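Local coordinates for ABC transporter, substrate binding protein (Mannopine) (Agrobacterium fabrum, PDB 5L9S) that serves as the periplasmic substrate-binding protein of an ABC transporter, probably for the opine mannopine, and is captured here in its open, unliganded form, at residues V5-T10 with I32-V37; T58-L63 with G243-E248; D64-A69 with G235-L240; M86-S91 with W257-A262; D93-S98 with S272-S277. One frame throughout, in Å; residues are numbered along the deposited sequence.

Contact 1: residues V5-T10 with I32-V37; sequences VVIATT and IKVVTV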
# COMPACT_ATOMS: atom_id res chain seq x y z
N VAL A 5 2.02 -3.41 25.74
CA VAL A 5 2.56 -3.63 24.39
C VAL A 5 2.99 -2.27 23.87
O VAL A 5 2.19 -1.33 23.92
CB VAL A 5 1.58 -4.25 23.35
CG1 VAL A 5 2.34 -4.68 22.10
CG2 VAL A 5 0.80 -5.42 23.90
N VAL A 6 4.20 -2.17 23.32
CA VAL A 6 4.67 -0.92 22.73
C VAL A 6 4.75 -1.07 21.21
O VAL A 6 5.46 -1.94 20.71
CB VAL A 6 5.96 -0.33 23.38
CG1 VAL A 6 7.03 -1.37 23.62
CG2 VAL A 6 6.48 0.89 22.61
N ILE A 7 3.96 -0.27 20.49
CA ILE A 7 3.87 -0.26 19.03
C ILE A 7 4.27 1.11 18.47
O ILE A 7 3.83 2.14 19.00
CB ILE A 7 2.46 -0.77 18.51
CG1 ILE A 7 2.44 -0.93 16.95
CG2 ILE A 7 1.29 0.09 19.00
CD1 ILE A 7 1.32 -1.78 16.37
N ALA A 8 5.07 1.13 17.37
CA ALA A 8 5.46 2.37 16.70
C ALA A 8 4.70 2.53 15.37
O ALA A 8 4.58 1.58 14.60
CB ALA A 8 6.95 2.41 16.47
N THR A 9 4.17 3.74 15.15
CA THR A 9 3.41 4.13 13.95
C THR A 9 3.96 5.49 13.47
O THR A 9 4.83 6.07 14.15
CB THR A 9 1.87 4.22 14.26
OG1 THR A 9 1.58 5.35 15.09
CG2 THR A 9 1.30 2.95 14.88
N THR A 10 3.44 6.02 12.33
CA THR A 10 3.82 7.34 11.81
C THR A 10 3.14 8.46 12.61
O THR A 10 3.50 9.63 12.45
CB THR A 10 3.55 7.48 10.31
OG1 THR A 10 2.17 7.21 10.05
CG2 THR A 10 4.47 6.62 9.47
N ILE A 32 -4.52 -5.53 28.66
CA ILE A 32 -3.17 -5.21 28.19
C ILE A 32 -3.19 -3.79 27.60
O ILE A 32 -3.94 -3.52 26.65
CB ILE A 32 -2.67 -6.26 27.15
CG1 ILE A 32 -2.74 -7.69 27.72
CG2 ILE A 32 -1.27 -5.91 26.65
CD1 ILE A 32 -2.98 -8.78 26.66
N LYS A 33 -2.35 -2.90 28.18
CA LYS A 33 -2.21 -1.51 27.78
C LYS A 33 -1.39 -1.42 26.48
O LYS A 33 -0.40 -2.14 26.32
CB LYS A 33 -1.55 -0.71 28.92
CG LYS A 33 -1.53 0.82 28.75
CD LYS A 33 -0.79 1.51 29.92
CE LYS A 33 0.07 2.65 29.43
NZ LYS A 33 0.95 3.19 30.51
N VAL A 34 -1.84 -0.55 25.55
CA VAL A 34 -1.15 -0.32 24.28
C VAL A 34 -0.48 1.05 24.33
O VAL A 34 -1.17 2.08 24.35
CB VAL A 34 -2.03 -0.51 23.00
CG1 VAL A 34 -1.16 -0.54 21.76
CG2 VAL A 34 -2.88 -1.77 23.09
N VAL A 35 0.86 1.06 24.38
CA VAL A 35 1.73 2.24 24.39
C VAL A 35 2.14 2.49 22.94
O VAL A 35 2.73 1.61 22.29
CB VAL A 35 2.97 2.05 25.33
CG1 VAL A 35 3.78 3.34 25.44
CG2 VAL A 35 2.54 1.59 26.72
N THR A 36 1.80 3.68 22.41
CA THR A 36 2.10 4.08 21.03
C THR A 36 3.24 5.08 20.94
O THR A 36 3.30 6.05 21.70
CB THR A 36 0.86 4.57 20.29
OG1 THR A 36 0.19 5.56 21.08
CG2 THR A 36 -0.09 3.47 19.96
N VAL A 37 4.17 4.83 19.99
CA VAL A 37 5.33 5.69 19.73
C VAL A 37 5.25 6.21 18.29
O VAL A 37 4.92 5.45 17.38
CB VAL A 37 6.67 4.97 20.05
CG1 VAL A 37 7.85 5.90 19.87
CG2 VAL A 37 6.66 4.42 21.47
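V6 and V37 meet on one face of the sheet, where V6 CG2 comes to 3.7 Å from V37 CG2, the two side chains slanting across each other. With chi1 at 45°, V6 tucks CG1 in between its own N and carbonyl carbon and sets CG2 anti to the backbone N, where V37 CG2 meets it. V35 and A8 lie on the same face; V35 stands directly across from V6, the CB atoms of V6 and V35 being 4.3 Å apart. W59 packs against V6, A8 and V37 there. On the other face, I7 CG2 lies beside V34 CG1 at 3.7 Å, the two side chains pointing the same way. The same methyl, I7 CG2, is also 3.8 Å from T36 CG2, which comes in at a slant. These strands are the two arms of a beta-alpha-beta unit, and helix 12-30, which connects them, lies over this second face: F23 touches I7 and T36, and R19 bonds to T36 OG1. Where the pair begins, V5 CG2 reaches I32 CG2 at 3.5 Å, again obliquely. Between the two faces runs the parallel ladder, in which V5, I7 and T9 give their amide N-H groups to K33, V35 and V37. V35 N and V37 N return bonds to V5 O and I7 O, the latter approached at a tilt of 19° from the carbonyl plane. V35 O serves twice, taking I7 N at 2.9 Å and a CA-H contact from V6 CA at 3.2 Å. A8 N goes instead to L61 O, on the side of strand 61-65.

Contact 2: residues T58-L63 with G243-E248; sequences TWDLYL and GAPNRE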
# COMPACT_ATOMS: atom_id res chain seq x y z
N THR A 58 13.15 -1.53 23.36
CA THR A 58 12.08 -0.83 24.04
C THR A 58 10.74 -1.18 23.41
O THR A 58 9.78 -1.40 24.13
CB THR A 58 12.38 0.67 24.11
OG1 THR A 58 13.57 0.85 24.89
CG2 THR A 58 11.25 1.47 24.77
N TRP A 59 10.71 -1.31 22.07
CA TRP A 59 9.54 -1.55 21.23
C TRP A 59 9.28 -3.03 20.97
O TRP A 59 10.21 -3.83 20.88
CB TRP A 59 9.68 -0.82 19.90
CG TRP A 59 9.90 0.67 19.93
CD1 TRP A 59 9.89 1.49 21.02
CD2 TRP A 59 10.15 1.50 18.80
NE1 TRP A 59 10.13 2.79 20.64
CE2 TRP A 59 10.28 2.83 19.28
CE3 TRP A 59 10.27 1.26 17.41
CZ2 TRP A 59 10.56 3.90 18.43
CZ3 TRP A 59 10.52 2.33 16.56
CH2 TRP A 59 10.64 3.64 17.07
N ASP A 60 7.99 -3.40 20.85
CA ASP A 60 7.53 -4.76 20.58
C ASP A 60 7.13 -4.90 19.11
O ASP A 60 7.42 -5.91 18.47
CB ASP A 60 6.31 -5.09 21.46
CG ASP A 60 6.60 -5.11 22.94
OD1 ASP A 60 7.30 -6.02 23.39
OD2 ASP A 60 6.07 -4.24 23.65
N LEU A 61 6.40 -3.89 18.59
CA LEU A 61 5.86 -3.86 17.23
C LEU A 61 6.08 -2.52 16.57
O LEU A 61 6.15 -1.51 17.26
CB LEU A 61 4.35 -4.16 17.23
CG LEU A 61 3.85 -5.50 17.77
CD1 LEU A 61 2.37 -5.43 18.06
CD2 LEU A 61 4.15 -6.63 16.81
N TYR A 62 6.15 -2.52 15.25
CA TYR A 62 6.21 -1.31 14.42
C TYR A 62 5.57 -1.56 13.05
O TYR A 62 5.52 -2.70 12.59
CB TYR A 62 7.61 -0.69 14.33
CG TYR A 62 8.60 -1.39 13.42
CD1 TYR A 62 9.30 -2.51 13.86
CD2 TYR A 62 8.88 -0.91 12.15
CE1 TYR A 62 10.24 -3.15 13.04
CE2 TYR A 62 9.80 -1.55 11.31
CZ TYR A 62 10.49 -2.66 11.77
OH TYR A 62 11.39 -3.30 10.96
N LEU A 63 5.04 -0.50 12.43
CA LEU A 63 4.47 -0.62 11.09
C LEU A 63 5.49 -0.18 10.05
O LEU A 63 6.25 0.76 10.29
CB LEU A 63 3.18 0.22 10.94
CG LEU A 63 2.03 -0.04 11.92
CD1 LEU A 63 0.94 0.99 11.74
CD2 LEU A 63 1.44 -1.44 11.75
N GLY A 243 13.32 -9.99 19.47
CA GLY A 243 13.34 -10.21 20.91
C GLY A 243 12.60 -9.13 21.68
O GLY A 243 13.14 -8.56 22.62
N ALA A 244 11.36 -8.83 21.25
CA ALA A 244 10.52 -7.82 21.88
C ALA A 244 10.33 -8.11 23.39
O ALA A 244 10.26 -9.29 23.76
CB ALA A 244 9.18 -7.79 21.18
N PRO A 245 10.28 -7.08 24.28
CA PRO A 245 10.10 -7.38 25.72
C PRO A 245 8.80 -8.14 26.06
O PRO A 245 8.83 -9.10 26.83
CB PRO A 245 10.16 -6.01 26.40
CG PRO A 245 9.92 -5.03 25.33
CD PRO A 245 10.40 -5.63 24.04
N ASN A 246 7.68 -7.72 25.44
CA ASN A 246 6.33 -8.27 25.61
C ASN A 246 5.89 -9.02 24.34
O ASN A 246 4.81 -8.77 23.81
CB ASN A 246 5.34 -7.14 25.95
CG ASN A 246 5.87 -6.08 26.90
OD1 ASN A 246 6.55 -5.13 26.49
ND2 ASN A 246 5.55 -6.20 28.18
N ARG A 247 6.74 -9.96 23.87
CA ARG A 247 6.57 -10.80 22.67
C ARG A 247 5.17 -11.44 22.54
O ARG A 247 4.51 -11.29 21.51
CB ARG A 247 7.68 -11.88 22.61
CG ARG A 247 8.00 -12.37 21.19
CD ARG A 247 8.56 -13.79 21.15
NE ARG A 247 7.52 -14.80 21.30
CZ ARG A 247 7.17 -15.69 20.37
NH1 ARG A 247 7.81 -15.73 19.21
NH2 ARG A 247 6.19 -16.56 20.60
N GLU A 248 4.73 -12.13 23.61
CA GLU A 248 3.45 -12.84 23.72
C GLU A 248 2.26 -11.91 23.55
O GLU A 248 1.37 -12.18 22.74
CB GLU A 248 3.38 -13.63 25.06
CG GLU A 248 4.31 -13.16 26.19
CD GLU A 248 5.13 -14.22 26.90
OE1 GLU A 248 4.53 -15.18 27.43
OE2 GLU A 248 6.37 -14.04 27.00
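D60 reaches across to the turn 243-248 with its carboxylate, and OD1 takes the backbone N-H of N246 in a short bond, N246 N to D60 OD1 being 2.7 Å. The donor arrives on the syn side of that oxygen, 19° out of the carboxylate plane. The first torsion of D60 (chi1 -64°) lays CG beside its own backbone N, which swings the carboxylate out from the chain and over to the turn. The other oxygen, OD2, has a separate task: it accepts the backbone N-H of V6 in the neighbouring strand, so the carboxylate is held from two directions and its rotation is fixed. P245 packs close to the same group. Its CD lies 3.2 Å from D60 OD1 and 3.6 Å from W59 O, so the ring edge next to its nitrogen is set among oxygens, while its CG approaches T58 O at 3.8 Å. A244 CB packs against both ends of the aspartate, 3.5 Å from D60 CA and 3.4 Å from D60 OD1. N246 stands at the N-cap position of helix 247-258, so the negative carboxylate lies close to the amino end of that helix, whose dipole would be expected to stabilise it. The arrangement is a junction within one lobe of the binding-protein fold, where an acidic residue at the entrance of strand 61-65 ties the turn that starts a covering helix to an inner strand of the lobe's sheet, between strands 4-9 and 224-240.

Contact 3: residues D64-A69 with G235-L240; sequences DGEIQA and GDRIAL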
# COMPACT_ATOMS: atom_id res chain seq x y z
N ASP A 64 5.50 -0.83 8.89
CA ASP A 64 6.34 -0.46 7.75
C ASP A 64 5.73 -1.00 6.47
O ASP A 64 4.98 -1.97 6.53
CB ASP A 64 7.79 -0.97 7.91
CG ASP A 64 8.85 -0.07 7.27
OD1 ASP A 64 8.49 0.77 6.40
OD2 ASP A 64 10.04 -0.21 7.63
N GLY A 65 6.08 -0.40 5.34
CA GLY A 65 5.61 -0.83 4.03
C GLY A 65 5.94 -2.28 3.76
O GLY A 65 6.97 -2.77 4.23
N GLU A 66 5.08 -2.98 3.02
CA GLU A 66 5.23 -4.41 2.74
C GLU A 66 6.48 -4.77 1.92
O GLU A 66 7.04 -5.85 2.10
CB GLU A 66 3.95 -5.01 2.12
CG GLU A 66 3.59 -4.61 0.70
CD GLU A 66 2.41 -5.41 0.16
OE1 GLU A 66 2.54 -6.65 0.03
OE2 GLU A 66 1.34 -4.81 -0.06
N ILE A 67 6.94 -3.85 1.07
CA ILE A 67 8.14 -4.05 0.27
C ILE A 67 9.37 -3.94 1.16
O ILE A 67 10.32 -4.68 0.98
CB ILE A 67 8.17 -3.16 -1.01
CG1 ILE A 67 7.10 -3.64 -1.99
CG2 ILE A 67 9.58 -3.15 -1.68
CD1 ILE A 67 6.51 -2.59 -2.76
N GLN A 68 9.33 -3.06 2.17
CA GLN A 68 10.45 -2.96 3.09
C GLN A 68 10.42 -4.15 4.08
O GLN A 68 11.47 -4.57 4.57
CB GLN A 68 10.47 -1.57 3.79
CG GLN A 68 11.51 -1.39 4.93
CD GLN A 68 12.98 -1.46 4.52
OE1 GLN A 68 13.40 -1.01 3.44
NE2 GLN A 68 13.81 -1.96 5.41
N ALA A 69 9.23 -4.79 4.26
CA ALA A 69 9.01 -5.88 5.21
C ALA A 69 9.09 -7.40 4.76
O ALA A 69 8.69 -8.22 5.56
CB ALA A 69 7.67 -5.65 5.89
N GLY A 235 0.49 -2.30 0.71
CA GLY A 235 0.22 -1.87 2.07
C GLY A 235 1.35 -1.94 3.07
O GLY A 235 2.53 -2.01 2.72
N ASP A 236 0.95 -1.85 4.34
CA ASP A 236 1.80 -1.87 5.52
C ASP A 236 1.68 -3.18 6.25
O ASP A 236 0.59 -3.76 6.30
CB ASP A 236 1.43 -0.71 6.48
CG ASP A 236 1.83 0.70 6.04
OD1 ASP A 236 2.32 0.85 4.89
OD2 ASP A 236 1.65 1.64 6.84
N ARG A 237 2.77 -3.60 6.86
CA ARG A 237 2.83 -4.80 7.67
C ARG A 237 3.10 -4.45 9.14
O ARG A 237 3.77 -3.46 9.41
CB ARG A 237 3.89 -5.78 7.12
CG ARG A 237 3.72 -6.09 5.64
CD ARG A 237 4.32 -7.40 5.19
NE ARG A 237 3.45 -8.48 5.61
CZ ARG A 237 2.69 -9.21 4.80
NH1 ARG A 237 2.77 -9.06 3.48
NH2 ARG A 237 1.88 -10.12 5.30
N ILE A 238 2.56 -5.26 10.09
CA ILE A 238 2.80 -5.14 11.54
C ILE A 238 3.96 -6.08 11.77
O ILE A 238 3.80 -7.29 11.58
CB ILE A 238 1.58 -5.53 12.43
CG1 ILE A 238 0.22 -5.01 11.87
CG2 ILE A 238 1.81 -5.10 13.92
CD1 ILE A 238 -1.00 -5.90 12.21
N ALA A 239 5.14 -5.56 12.12
CA ALA A 239 6.33 -6.39 12.36
C ALA A 239 6.66 -6.48 13.85
O ALA A 239 6.45 -5.53 14.60
CB ALA A 239 7.51 -5.85 11.58
N LEU A 240 7.16 -7.66 14.27
CA LEU A 240 7.56 -7.97 15.65
C LEU A 240 9.08 -7.78 15.77
O LEU A 240 9.83 -8.44 15.06
CB LEU A 240 7.14 -9.41 16.03
CG LEU A 240 7.57 -9.97 17.41
CD1 LEU A 240 6.90 -9.24 18.56
CD2 LEU A 240 7.25 -11.44 17.50
O HOH W 1 5.81 -8.52 2.16
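D64 and R237 form a hydrogen-bonded antiparallel pair, N to O in both directions, with R237 N to D64 O the shorter bond at 2.8 Å, and the next pair, G65 with D236, brings the CA atoms to 4.2 Å. Beyond it the first chain turns off, and E66 grips G235 at both ends: E66 N donates to G235 O at 2.7 Å, while E66 OE2 accepts G235 N at 2.8 Å through its anti lone pair. A chi1 of 70° places the glutamate CG between its own N and carbonyl carbon, and from there the chain runs out straight to the glycine. E66 OE1 is left to a salt bridge with K105. R237 packs its aliphatic part on this turn, CG at 3.7 Å from E66 CB and CD at 3.8 Å from A69 CB. The arginine then bends at chi3 (77°) and carries its guanidinium to the carbonyl oxygens of D97 and G103. A water donates to E66 O at 2.9 Å and weakly accepts from R237 NH1. D64 OD1 takes G65 N and pairs with R45. In the type II periplasmic binding-protein fold, strand 224-240 is the one that runs against the parallel strands of this lobe, and here it meets the end of strand 61-65.

Contact 4: residues M86-S91 with W257-A262; sequences MQFINS and WLRNPA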
# COMPACT_ATOMS: atom_id res chain seq x y z
N MET A 86 0.87 -19.67 10.44
CA MET A 86 0.21 -20.94 10.14
C MET A 86 -1.21 -21.03 10.68
O MET A 86 -2.08 -21.55 9.98
CB MET A 86 1.07 -22.11 10.64
CG MET A 86 2.16 -22.51 9.68
SD MET A 86 3.49 -23.49 10.41
CE MET A 86 4.75 -23.28 9.18
N GLN A 87 -1.44 -20.46 11.89
CA GLN A 87 -2.73 -20.45 12.59
C GLN A 87 -3.84 -19.68 11.83
O GLN A 87 -5.02 -19.81 12.19
CB GLN A 87 -2.58 -19.94 14.04
CG GLN A 87 -2.67 -18.42 14.20
CD GLN A 87 -2.60 -17.94 15.63
OE1 GLN A 87 -1.87 -17.01 15.95
NE2 GLN A 87 -3.38 -18.54 16.53
N PHE A 88 -3.49 -18.91 10.80
CA PHE A 88 -4.47 -18.15 10.03
C PHE A 88 -4.86 -18.84 8.71
O PHE A 88 -5.31 -18.18 7.76
CB PHE A 88 -4.00 -16.70 9.83
CG PHE A 88 -3.87 -15.95 11.13
CD1 PHE A 88 -5.00 -15.52 11.82
CD2 PHE A 88 -2.62 -15.69 11.68
CE1 PHE A 88 -4.88 -14.84 13.04
CE2 PHE A 88 -2.51 -15.00 12.89
CZ PHE A 88 -3.63 -14.58 13.56
N ILE A 89 -4.71 -20.19 8.66
CA ILE A 89 -5.08 -21.06 7.53
C ILE A 89 -6.20 -22.04 8.03
O ILE A 89 -6.29 -23.21 7.67
CB ILE A 89 -3.85 -21.72 6.80
CG1 ILE A 89 -2.69 -20.69 6.52
CG2 ILE A 89 -4.25 -22.49 5.51
CD1 ILE A 89 -3.00 -19.43 5.57
N ASN A 90 -7.05 -21.48 8.92
CA ASN A 90 -8.26 -22.04 9.54
C ASN A 90 -9.42 -21.33 8.82
O ASN A 90 -10.57 -21.77 8.90
CB ASN A 90 -8.29 -21.69 11.05
CG ASN A 90 -8.65 -20.25 11.41
OD1 ASN A 90 -9.72 -19.97 11.96
ND2 ASN A 90 -7.78 -19.29 11.08
N SER A 91 -9.09 -20.20 8.17
CA SER A 91 -9.98 -19.33 7.41
C SER A 91 -9.34 -18.95 6.09
O SER A 91 -8.11 -18.86 5.97
CB SER A 91 -10.29 -18.06 8.21
OG SER A 91 -9.18 -17.19 8.34
N TRP A 257 -6.24 -8.12 15.62
CA TRP A 257 -6.46 -7.41 14.37
C TRP A 257 -6.88 -8.36 13.26
O TRP A 257 -7.90 -8.12 12.61
CB TRP A 257 -5.19 -6.63 13.96
CG TRP A 257 -5.28 -6.01 12.60
CD1 TRP A 257 -4.77 -6.51 11.43
CD2 TRP A 257 -5.97 -4.81 12.26
NE1 TRP A 257 -5.13 -5.71 10.38
CE2 TRP A 257 -5.86 -4.65 10.86
CE3 TRP A 257 -6.70 -3.86 13.00
CZ2 TRP A 257 -6.40 -3.55 10.18
CZ3 TRP A 257 -7.22 -2.76 12.34
CH2 TRP A 257 -7.04 -2.59 10.95
N LEU A 258 -6.08 -9.42 13.01
CA LEU A 258 -6.37 -10.36 11.93
C LEU A 258 -7.72 -11.09 12.05
O LEU A 258 -8.39 -11.35 11.04
CB LEU A 258 -5.21 -11.36 11.73
CG LEU A 258 -3.95 -10.77 11.12
CD1 LEU A 258 -2.80 -11.73 11.24
CD2 LEU A 258 -4.19 -10.29 9.63
N ARG A 259 -8.13 -11.39 13.30
CA ARG A 259 -9.36 -12.12 13.57
C ARG A 259 -10.59 -11.22 13.80
O ARG A 259 -11.68 -11.76 13.99
CB ARG A 259 -9.16 -13.09 14.76
CG ARG A 259 -8.11 -14.16 14.48
CD ARG A 259 -8.30 -15.41 15.31
NE ARG A 259 -8.01 -16.61 14.52
CZ ARG A 259 -6.91 -17.34 14.65
NH1 ARG A 259 -6.73 -18.41 13.89
NH2 ARG A 259 -6.00 -17.02 15.55
N ASN A 260 -10.42 -9.88 13.75
CA ASN A 260 -11.52 -8.93 13.97
C ASN A 260 -11.94 -8.12 12.73
O ASN A 260 -11.43 -7.02 12.53
CB ASN A 260 -11.21 -7.99 15.16
CG ASN A 260 -12.44 -7.51 15.89
OD1 ASN A 260 -13.24 -6.70 15.41
ND2 ASN A 260 -12.63 -8.03 17.09
N PRO A 261 -12.89 -8.60 11.90
CA PRO A 261 -13.30 -7.82 10.71
C PRO A 261 -13.90 -6.45 11.04
O PRO A 261 -13.74 -5.52 10.24
CB PRO A 261 -14.31 -8.75 10.01
CG PRO A 261 -14.00 -10.12 10.52
CD PRO A 261 -13.60 -9.90 11.95
N ALA A 262 -14.55 -6.30 12.21
CA ALA A 262 -15.17 -5.05 12.67
C ALA A 262 -14.12 -3.98 12.94
O ALA A 262 -14.31 -2.82 12.55
CB ALA A 262 -16.01 -5.30 13.91
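L258 ends helix 247-258 and sets its side chain over the ring of F88; within the binding-protein fold this joins the 86-91 loop, which follows helix 82-85, to the junction of helices 247-258 and 261-271. Its methyl CD1 makes a CH-pi contact, 3.8 Å from the F88 ring centroid and 17° off the ring normal, and the leucine crosses the phenylalanine at about a right angle. Closer to the backbone, L258 CB lies 3.7 Å from F88 CE1. R259, next along, takes the same ring at its rim. Its CG sits in the ring plane, 3.6 Å from F88 CE1, and the chain beyond runs past this corner with a chi3 of 141°. The guanidinium then lies with one face over F88 CE1, that carbon 3.5 Å above its plane, and ring and guanidinium are turned 33° from each other, so this is a slanted overlap and no true stack. At its edge R259 NH1 points to Q87 O, 2.8 Å away in a bond that is weak because it is strongly bent. The stronger polar contact is the salt bridge of R259 NH2 with E255, in the last turn of helix 247-258. Q87 CG lies over the opposite face of the F88 ring from L258, so the phenylalanine is sandwiched. N260 then opens helix 261-271 as its N-cap, its OD1 accepting the backbone N of A263.

Contact 5: residues D93-S98 with S272-S277; sequences DLLADS and SCTPPS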
# COMPACT_ATOMS: atom_id res chain seq x y z
N ASP A 93 -10.80 -16.20 4.84
CA ASP A 93 -11.31 -14.83 5.01
C ASP A 93 -10.22 -13.87 4.63
O ASP A 93 -10.47 -12.89 3.95
CB ASP A 93 -11.75 -14.57 6.47
CG ASP A 93 -12.02 -13.12 6.86
OD1 ASP A 93 -12.94 -12.51 6.26
OD2 ASP A 93 -11.38 -12.62 7.82
N LEU A 94 -9.02 -14.08 5.17
CA LEU A 94 -7.91 -13.19 4.89
C LEU A 94 -7.42 -13.38 3.46
O LEU A 94 -7.31 -14.51 2.97
CB LEU A 94 -6.76 -13.36 5.92
CG LEU A 94 -7.08 -12.94 7.39
CD1 LEU A 94 -6.03 -13.46 8.35
CD2 LEU A 94 -7.26 -11.43 7.53
N LEU A 95 -7.20 -12.26 2.77
CA LEU A 95 -6.69 -12.14 1.41
C LEU A 95 -5.27 -12.68 1.39
O LEU A 95 -4.63 -12.77 2.45
CB LEU A 95 -6.72 -10.65 0.98
CG LEU A 95 -8.09 -10.06 0.57
CD1 LEU A 95 -8.00 -8.55 0.36
CD2 LEU A 95 -8.64 -10.70 -0.73
N ALA A 96 -4.76 -13.08 0.21
CA ALA A 96 -3.42 -13.67 0.08
C ALA A 96 -2.28 -12.82 0.67
O ALA A 96 -2.31 -11.59 0.61
CB ALA A 96 -3.14 -14.02 -1.37
N ASP A 97 -1.28 -13.51 1.27
CA ASP A 97 -0.07 -12.93 1.86
C ASP A 97 -0.35 -11.99 3.05
O ASP A 97 0.44 -11.09 3.33
CB ASP A 97 0.81 -12.24 0.78
CG ASP A 97 1.19 -13.14 -0.38
OD1 ASP A 97 1.66 -14.29 -0.12
OD2 ASP A 97 1.03 -12.71 -1.56
N SER A 98 -1.48 -12.20 3.74
CA SER A 98 -1.86 -11.43 4.93
C SER A 98 -0.94 -11.68 6.12
O SER A 98 -0.96 -10.88 7.06
CB SER A 98 -3.31 -11.70 5.30
OG SER A 98 -4.08 -10.94 4.40
N SER A 272 -9.68 4.98 4.45
CA SER A 272 -9.93 4.72 3.00
C SER A 272 -8.92 3.73 2.39
O SER A 272 -8.30 3.98 1.35
CB SER A 272 -10.00 6.03 2.20
OG SER A 272 -11.09 6.84 2.60
N CYS A 273 -8.77 2.59 3.05
CA CYS A 273 -7.85 1.54 2.63
C CYS A 273 -8.57 0.22 2.54
O CYS A 273 -9.73 0.13 2.96
CB CYS A 273 -6.65 1.46 3.57
SG CYS A 273 -7.07 1.60 5.33
N THR A 274 -7.90 -0.78 1.95
CA THR A 274 -8.40 -2.13 1.78
C THR A 274 -7.89 -2.99 2.95
O THR A 274 -6.68 -3.23 3.02
CB THR A 274 -7.99 -2.64 0.38
OG1 THR A 274 -8.68 -1.84 -0.58
CG2 THR A 274 -8.31 -4.12 0.15
N PRO A 275 -8.77 -3.48 3.84
CA PRO A 275 -8.30 -4.36 4.94
C PRO A 275 -7.98 -5.77 4.42
O PRO A 275 -8.53 -6.14 3.37
CB PRO A 275 -9.49 -4.36 5.92
CG PRO A 275 -10.67 -4.09 5.09
CD PRO A 275 -10.23 -3.29 3.89
N PRO A 276 -7.14 -6.58 5.14
CA PRO A 276 -6.82 -7.93 4.64
C PRO A 276 -7.97 -8.95 4.66
O PRO A 276 -7.88 -9.97 4.01
CB PRO A 276 -5.65 -8.37 5.54
CG PRO A 276 -5.89 -7.66 6.82
CD PRO A 276 -6.38 -6.31 6.38
N SER A 277 -9.03 -8.68 5.45
CA SER A 277 -10.19 -9.55 5.60
C SER A 277 -11.22 -9.27 4.51
O SER A 277 -11.53 -8.11 4.24
CB SER A 277 -10.79 -9.38 7.00
OG SER A 277 -12.03 -10.05 7.18
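L95 leans on the carbonyl of P276 through CB, CG and CD1. Its CB is 3.3 Å from P276 O and its CG still only 3.4 Å from the same oxygen, while CD1 lies 3.9 Å from both P275 O and P276 O. Outside these chains the leucine lies against Q278 and I281 of helix 278-283. The backbone of L95 uses the P276 oxygen too: L95 N donates to P276 O at 2.7 Å in an almost straight bond (175° at the hydrogen), and the CA of L94 adds a CH contact to it. This bond makes a single backbone bridge, L94 with S277, between two irregular loops, one leading to strand 99-100 and the other joining helices 261-271 and 278-283; the second loop carries C273, disulfide-linked to C268. L95 also starts a type II turn that ends at S98, with D97 at positive phi. S98 OG ties the ends of the turn together by donating to L95 O at 2.7 Å from above the carbonyl plane, and it packs against the proline ring, 3.2 Å from P276 CB. L94 CD2 approaches the same CB. At the far end, S277 caps the start of helix 278-283. With its OG anti to the backbone N (chi1 172°), it reaches between the two oxygens of D93, 2.7 Å from OD2 and nearly as near to OD1, and its one proton could serve either. D93 OD1 also accepts the backbone N of K279, inside the first turn of that helix.

Contacts 1, 2 and 3 work on the same sheet and touch in turn; between contacts 2 and 3, Y62 O meets A239 N. Contacts 3 and 5 are the buried ones and are joined through the arginine of contact 3. Contacts 1, 2 and 4 are partly buried. Contact 1 is mostly backbone ladder and aliphatic packing, whereas contact 3 adds a glutamate and an arginine that hold turns in place. Contacts 2 and 4 share helix 247-258, at its start and its end; contact 2 relies on one carboxylate, contact 4 on an aromatic ring plus one guanidinium. Contact 5, resting on contact 4 through L94, is a loop-to-loop join built round one proline carbonyl and a serine cap.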